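Cobalamin biosynthesis protein (cbiD) (Archaeoglobus fulgidus, PDB 1SR8) probably catalyses the S-adenosylmethionine-dependent methylation of C-1 in cobalt-precorrin-5B, giving cobalt-precorrin-6A on the anaerobic route to adenosylcobalamin. Local coordinates at residues Asp4-Tyr9 / Gly185-Val190; Ala54-Leu59 / Glu141-Ala146. One frame throughout, in Å; residues are numbered along the deposited sequence.

Overall arrangement
Two buried apolar contacts, their centres about 23 Å apart and their nearest atoms about 9 Å apart, hold together parts of the chain that lie far from each other in sequence. Interaction 1 joins the N-terminal loop 4-9 to the turn that leads into strand 189-190, the centre of the contact lying about 7 Å from that of the chain. Interaction 2 pairs helices 44-57 and 133-149, its centre about 21 Å from that of the chain. Along the chain it is nested inside the loop closed by interaction 1. Helix 44-57 connects the two regions: T46, near its start, hydrogen-bonds to G188 O beside interaction 1, whereas I56, near its other end, packs in interaction 2.

Interaction 1 of 2, residues Asp4-Tyr9 / Gly185-Val190; sequences DPIELY and GTTGFV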
loop_
_atom_site.group_PDB
_atom_site.type_symbol
_atom_site.label_atom_id
_atom_site.label_comp_id
_atom_site.label_asym_id
_atom_site.label_seq_id
_atom_site.Cartn_x
_atom_site.Cartn_y
_atom_site.Cartn_z
ATOM N N ASP A 4 -12.366 9.693 0.044
ATOM C CA ASP A 4 -10.999 9.196 0.131
ATOM C C ASP A 4 -10.582 8.851 -1.295
ATOM O O ASP A 4 -11.296 8.126 -1.983
ATOM C CB ASP A 4 -10.934 7.943 0.980
ATOM C CG ASP A 4 -9.523 7.465 1.167
ATOM O OD1 ASP A 4 -8.801 8.068 1.989
ATOM O OD2 ASP A 4 -9.131 6.502 0.475
ATOM N N PRO A 5 -9.424 9.358 -1.760
ATOM C CA PRO A 5 -8.984 9.065 -3.128
ATOM C C PRO A 5 -8.609 7.617 -3.437
ATOM O O PRO A 5 -8.524 7.238 -4.599
ATOM C CB PRO A 5 -7.812 10.024 -3.323
ATOM C CG PRO A 5 -7.243 10.129 -1.968
ATOM C CD PRO A 5 -8.464 10.248 -1.087
ATOM N N ILE A 6 -8.399 6.805 -2.409
ATOM C CA ILE A 6 -8.022 5.412 -2.617
ATOM C C ILE A 6 -9.166 4.437 -2.368
ATOM O O ILE A 6 -9.538 3.670 -3.267
ATOM C CB ILE A 6 -6.829 5.019 -1.719
ATOM C CG1 ILE A 6 -5.614 5.867 -2.076
ATOM C CG2 ILE A 6 -6.486 3.541 -1.899
ATOM C CD1 ILE A 6 -4.503 5.720 -1.086
ATOM N N GLU A 7 -9.735 4.466 -1.164
ATOM C CA GLU A 7 -10.819 3.553 -0.852
ATOM C C GLU A 7 -12.184 4.075 -1.267
ATOM O O GLU A 7 -13.170 3.350 -1.202
ATOM C CB GLU A 7 -10.813 3.200 0.623
ATOM C CG GLU A 7 -11.392 1.834 0.871
ATOM C CD GLU A 7 -11.034 1.282 2.224
ATOM O OE1 GLU A 7 -9.864 1.399 2.644
ATOM O OE2 GLU A 7 -11.925 0.706 2.870
ATOM N N LEU A 8 -12.240 5.340 -1.668
ATOM C CA LEU A 8 -13.468 5.955 -2.174
ATOM C C LEU A 8 -14.693 6.177 -1.278
ATOM O O LEU A 8 -15.774 6.504 -1.776
ATOM C CB LEU A 8 -13.908 5.196 -3.429
ATOM C CG LEU A 8 -13.281 5.608 -4.767
ATOM C CD1 LEU A 8 -11.834 6.010 -4.613
ATOM C CD2 LEU A 8 -13.424 4.458 -5.737
ATOM N N TYR A 9 -14.553 6.005 0.029
ATOM C CA TYR A 9 -15.689 6.244 0.905
ATOM C C TYR A 9 -15.731 7.735 1.210
ATOM O O TYR A 9 -14.785 8.476 0.908
ATOM C CB TYR A 9 -15.564 5.437 2.201
ATOM C CG TYR A 9 -14.198 5.515 2.851
ATOM C CD1 TYR A 9 -13.696 6.724 3.341
ATOM C CD2 TYR A 9 -13.398 4.376 2.969
ATOM C CE1 TYR A 9 -12.434 6.799 3.928
ATOM C CE2 TYR A 9 -12.133 4.442 3.554
ATOM C CZ TYR A 9 -11.659 5.657 4.031
ATOM O OH TYR A 9 -10.408 5.719 4.605
ATOM N N GLY A 185 2.997 -3.441 -3.359
ATOM C CA GLY A 185 2.097 -2.343 -3.057
ATOM C C GLY A 185 1.040 -2.194 -4.128
ATOM O O GLY A 185 1.323 -1.678 -5.210
ATOM N N THR A 186 -0.178 -2.639 -3.829
ATOM C CA THR A 186 -1.269 -2.563 -4.795
ATOM C C THR A 186 -1.762 -1.148 -5.063
ATOM O O THR A 186 -2.145 -0.842 -6.185
ATOM C CB THR A 186 -2.471 -3.430 -4.361
ATOM O OG1 THR A 186 -2.760 -3.190 -2.976
ATOM C CG2 THR A 186 -2.171 -4.911 -4.584
ATOM N N THR A 187 -1.756 -0.285 -4.049
ATOM C CA THR A 187 -2.217 1.093 -4.235
ATOM C C THR A 187 -1.066 2.088 -4.247
ATOM O O THR A 187 -1.176 3.162 -4.819
ATOM C CB THR A 187 -3.181 1.532 -3.114
ATOM O OG1 THR A 187 -2.490 1.515 -1.857
ATOM C CG2 THR A 187 -4.360 0.604 -3.030
ATOM N N GLY A 188 0.034 1.714 -3.602
ATOM C CA GLY A 188 1.192 2.582 -3.501
ATOM C C GLY A 188 1.284 3.129 -2.082
ATOM O O GLY A 188 2.300 3.691 -1.682
ATOM N N PHE A 189 0.220 2.944 -1.308
ATOM C CA PHE A 189 0.173 3.450 0.063
ATOM C C PHE A 189 0.064 2.324 1.074
ATOM O O PHE A 189 -0.402 1.226 0.748
ATOM C CB PHE A 189 -1.033 4.383 0.237
ATOM C CG PHE A 189 -0.992 5.607 -0.637
ATOM C CD1 PHE A 189 -0.589 6.833 -0.121
ATOM C CD2 PHE A 189 -1.361 5.536 -1.975
ATOM C CE1 PHE A 189 -0.556 7.973 -0.927
ATOM C CE2 PHE A 189 -1.331 6.665 -2.790
ATOM C CZ PHE A 189 -0.929 7.887 -2.265
ATOM N N VAL A 190 0.501 2.604 2.302
ATOM C CA VAL A 190 0.430 1.638 3.389
ATOM C C VAL A 190 -0.749 2.033 4.283
ATOM O O VAL A 190 -0.783 3.138 4.816
ATOM C CB VAL A 190 1.736 1.633 4.225
ATOM C CG1 VAL A 190 1.551 0.817 5.493
ATOM C CG2 VAL A 190 2.866 1.043 3.412
#
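I6 meets the segment 185-190 at two points, T187 and F189, with one branch of its side chain for each. T187 comes first: its CG2 lies 3.8 Å from I6 CG2, methyl against methyl, and the two side chains cross at about a right angle. A threonine serves both sides of this turn. Its methyl faces the isoleucine, while T187 OG1, set between the backbone N and the carbonyl carbon (chi1 63°), accepts from F189 N at 3.1 Å to form an ST turn. G188, in between, has positive phi, where a side chain would press on the preceding carbonyl oxygen, so glycine suits the bend. F189 then offers a ring face. I6 CD1 sits over it, 3.7 Å from the centroid of the F189 ring and 29° off the normal, a CH-pi contact displaced toward CD2. I6 reaches both partners because CG2 lies anti to its backbone N while CG1 runs anti to the carbonyl carbon (chi1 -62°), carrying CD1 to the ring.

The loop that presents I6 is shaped by D4. D4 OD2 accepts from I6 N, which lies above the carboxylate plane, and from E7 N at 2.7 Å through the anti lone pair, the first bond making an Asx turn and the second an Asx motif. D4 OD1 forms a salt bridge with R40 and a hydrogen bond with Y11. Strand 36-42 adds R40 against both I6 and F189, V190 bonds by its backbone to G41 of that strand, and helix 217-226 touches E7, L8 and T186.

Interaction 2 of 2, residues Ala54-Leu59 / Glu141-Ala146; sequences AAIASL and ENFIKA
I56 and A146 face each other where helix 44-57 packs on helix 133-149, a helix-helix contact made by a single isoleucine against a phenylalanine and an alanine. The CA atoms of I56 and A146 are 6.7 Å apart, a close approach made possible by the small methyl of alanine. I56 takes an extended form: CG1 stands anti to the carbonyl carbon (chi1 -68°) and CD1 continues the extended chain, so the end of the side chain reaches straight out to the other helix. There I56 CD1 is shared between two partners, lying 3.9 Å from A146 CB and equally far from F143 CD1. Its approach to the F143 ring is oblique, and the two side chains cross at about a right angle.

F143 sits one turn before A146. Its CA-CB bond does not itself aim at the other helix, but CG anti to the backbone N (chi1 172°) swings the ring back, bringing CD1 and CE1 beside the isoleucine tip. An aromatic ring suits this place because it is long enough to close on I56 from the flank. No hydrogen bond links the segments; the side chains meet through carbon alone, and I56 CG2 also lies 3.9 Å from A146 O.

Around the pair, F152 also touches I56, and A54 and A55 set the same helix against strands 63-68, 76-83 and 105-111, where small residues let helix and sheet come close. Near the end of helix 44-57, S58 OG also hydrogen-bonds with G85 N and turns back to donate to A55 O at 2.8 Å, from above the carbonyl plane, 40° out of it.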
loop_
_atom_site.group_PDB
_atom_site.type_symbol
_atom_site.label_atom_id
_atom_site.label_comp_id
_atom_site.label_asym_id
_atom_site.label_seq_id
_atom_site.Cartn_x
_atom_site.Cartn_y
_atom_site.Cartn_z
ATOM N N ALA A 54 14.735 9.809 -7.909
ATOM C CA ALA A 54 15.697 10.731 -7.306
ATOM C C ALA A 54 17.112 10.530 -7.858
ATOM O O ALA A 54 17.856 11.488 -8.049
ATOM C CB ALA A 54 15.696 10.571 -5.792
ATOM N N ALA A 55 17.490 9.286 -8.111
ATOM C CA ALA A 55 18.812 9.012 -8.645
ATOM C C ALA A 55 19.000 9.660 -10.022
ATOM O O ALA A 55 20.049 10.251 -10.298
ATOM C CB ALA A 55 19.036 7.504 -8.726
ATOM N N ILE A 56 17.985 9.549 -10.883
ATOM C CA ILE A 56 18.034 10.126 -12.233
ATOM C C ILE A 56 18.017 11.654 -12.189
ATOM O O ILE A 56 18.797 12.317 -12.862
ATOM C CB ILE A 56 16.828 9.657 -13.102
ATOM C CG1 ILE A 56 16.947 8.159 -13.409
ATOM C CG2 ILE A 56 16.763 10.467 -14.396
ATOM C CD1 ILE A 56 15.788 7.609 -14.209
ATOM N N ALA A 57 17.109 12.201 -11.399
ATOM C CA ALA A 57 16.983 13.635 -11.252
ATOM C C ALA A 57 18.243 14.270 -10.655
ATOM O O ALA A 57 18.638 15.365 -11.058
ATOM C CB ALA A 57 15.788 13.940 -10.372
ATOM N N SER A 58 18.874 13.586 -9.703
ATOM C CA SER A 58 20.070 14.112 -9.036
ATOM C C SER A 58 21.270 14.278 -9.956
ATOM O O SER A 58 22.260 14.912 -9.591
ATOM C CB SER A 58 20.460 13.226 -7.852
ATOM O OG SER A 58 21.010 12.004 -8.295
ATOM N N LEU A 59 21.195 13.703 -11.146
ATOM C CA LEU A 59 22.290 13.832 -12.090
ATOM C C LEU A 59 22.421 15.267 -12.574
ATOM O O LEU A 59 23.526 15.783 -12.712
ATOM C CB LEU A 59 22.066 12.928 -13.289
ATOM C CG LEU A 59 22.363 11.461 -13.051
ATOM C CD1 LEU A 59 22.168 10.699 -14.349
ATOM C CD2 LEU A 59 23.784 11.322 -12.544
ATOM N N GLU A 141 6.899 2.894 -14.662
ATOM C CA GLU A 141 6.185 4.104 -15.028
ATOM C C GLU A 141 6.984 5.347 -14.633
ATOM O O GLU A 141 7.182 6.265 -15.429
ATOM C CB GLU A 141 4.820 4.115 -14.338
ATOM C CG GLU A 141 3.966 5.266 -14.783
ATOM C CD GLU A 141 2.606 5.283 -14.138
ATOM O OE1 GLU A 141 1.765 6.081 -14.598
ATOM O OE2 GLU A 141 2.373 4.521 -13.173
ATOM N N ASN A 142 7.444 5.372 -13.390
ATOM C CA ASN A 142 8.219 6.492 -12.890
ATOM C C ASN A 142 9.561 6.586 -13.590
ATOM O O ASN A 142 10.084 7.683 -13.798
ATOM C CB ASN A 142 8.413 6.343 -11.384
ATOM C CG ASN A 142 7.162 6.695 -10.609
ATOM O OD1 ASN A 142 6.769 7.864 -10.549
ATOM N ND2 ASN A 142 6.518 5.687 -10.026
ATOM N N PHE A 143 10.120 5.431 -13.944
ATOM C CA PHE A 143 11.404 5.371 -14.644
ATOM C C PHE A 143 11.270 6.038 -16.014
ATOM O O PHE A 143 12.127 6.829 -16.423
ATOM C CB PHE A 143 11.847 3.908 -14.817
ATOM C CG PHE A 143 13.061 3.740 -15.704
ATOM C CD1 PHE A 143 14.325 4.130 -15.265
ATOM C CD2 PHE A 143 12.931 3.233 -16.994
ATOM C CE1 PHE A 143 15.441 4.022 -16.100
ATOM C CE2 PHE A 143 14.041 3.122 -17.836
ATOM C CZ PHE A 143 15.295 3.517 -17.387
ATOM N N ILE A 144 10.190 5.712 -16.721
ATOM C CA ILE A 144 9.933 6.284 -18.040
ATOM C C ILE A 144 9.767 7.794 -17.926
ATOM O O ILE A 144 10.402 8.543 -18.667
ATOM C CB ILE A 144 8.642 5.719 -18.675
ATOM C CG1 ILE A 144 8.795 4.228 -18.974
ATOM C CG2 ILE A 144 8.323 6.476 -19.950
ATOM C CD1 ILE A 144 7.484 3.568 -19.373
ATOM N N LYS A 145 8.910 8.237 -17.005
ATOM C CA LYS A 145 8.684 9.667 -16.817
ATOM C C LYS A 145 10.005 10.390 -16.514
ATOM O O LYS A 145 10.332 11.403 -17.145
ATOM C CB LYS A 145 7.692 9.932 -15.669
ATOM C CG LYS A 145 7.396 11.442 -15.464
ATOM C CD LYS A 145 6.962 11.820 -14.028
ATOM C CE LYS A 145 5.453 11.624 -13.756
ATOM N NZ LYS A 145 5.044 12.013 -12.355
ATOM N N ALA A 146 10.758 9.870 -15.547
ATOM C CA ALA A 146 12.027 10.477 -15.174
ATOM C C ALA A 146 13.032 10.456 -16.325
ATOM O O ALA A 146 13.698 11.459 -16.580
ATOM C CB ALA A 146 12.609 9.779 -13.947
#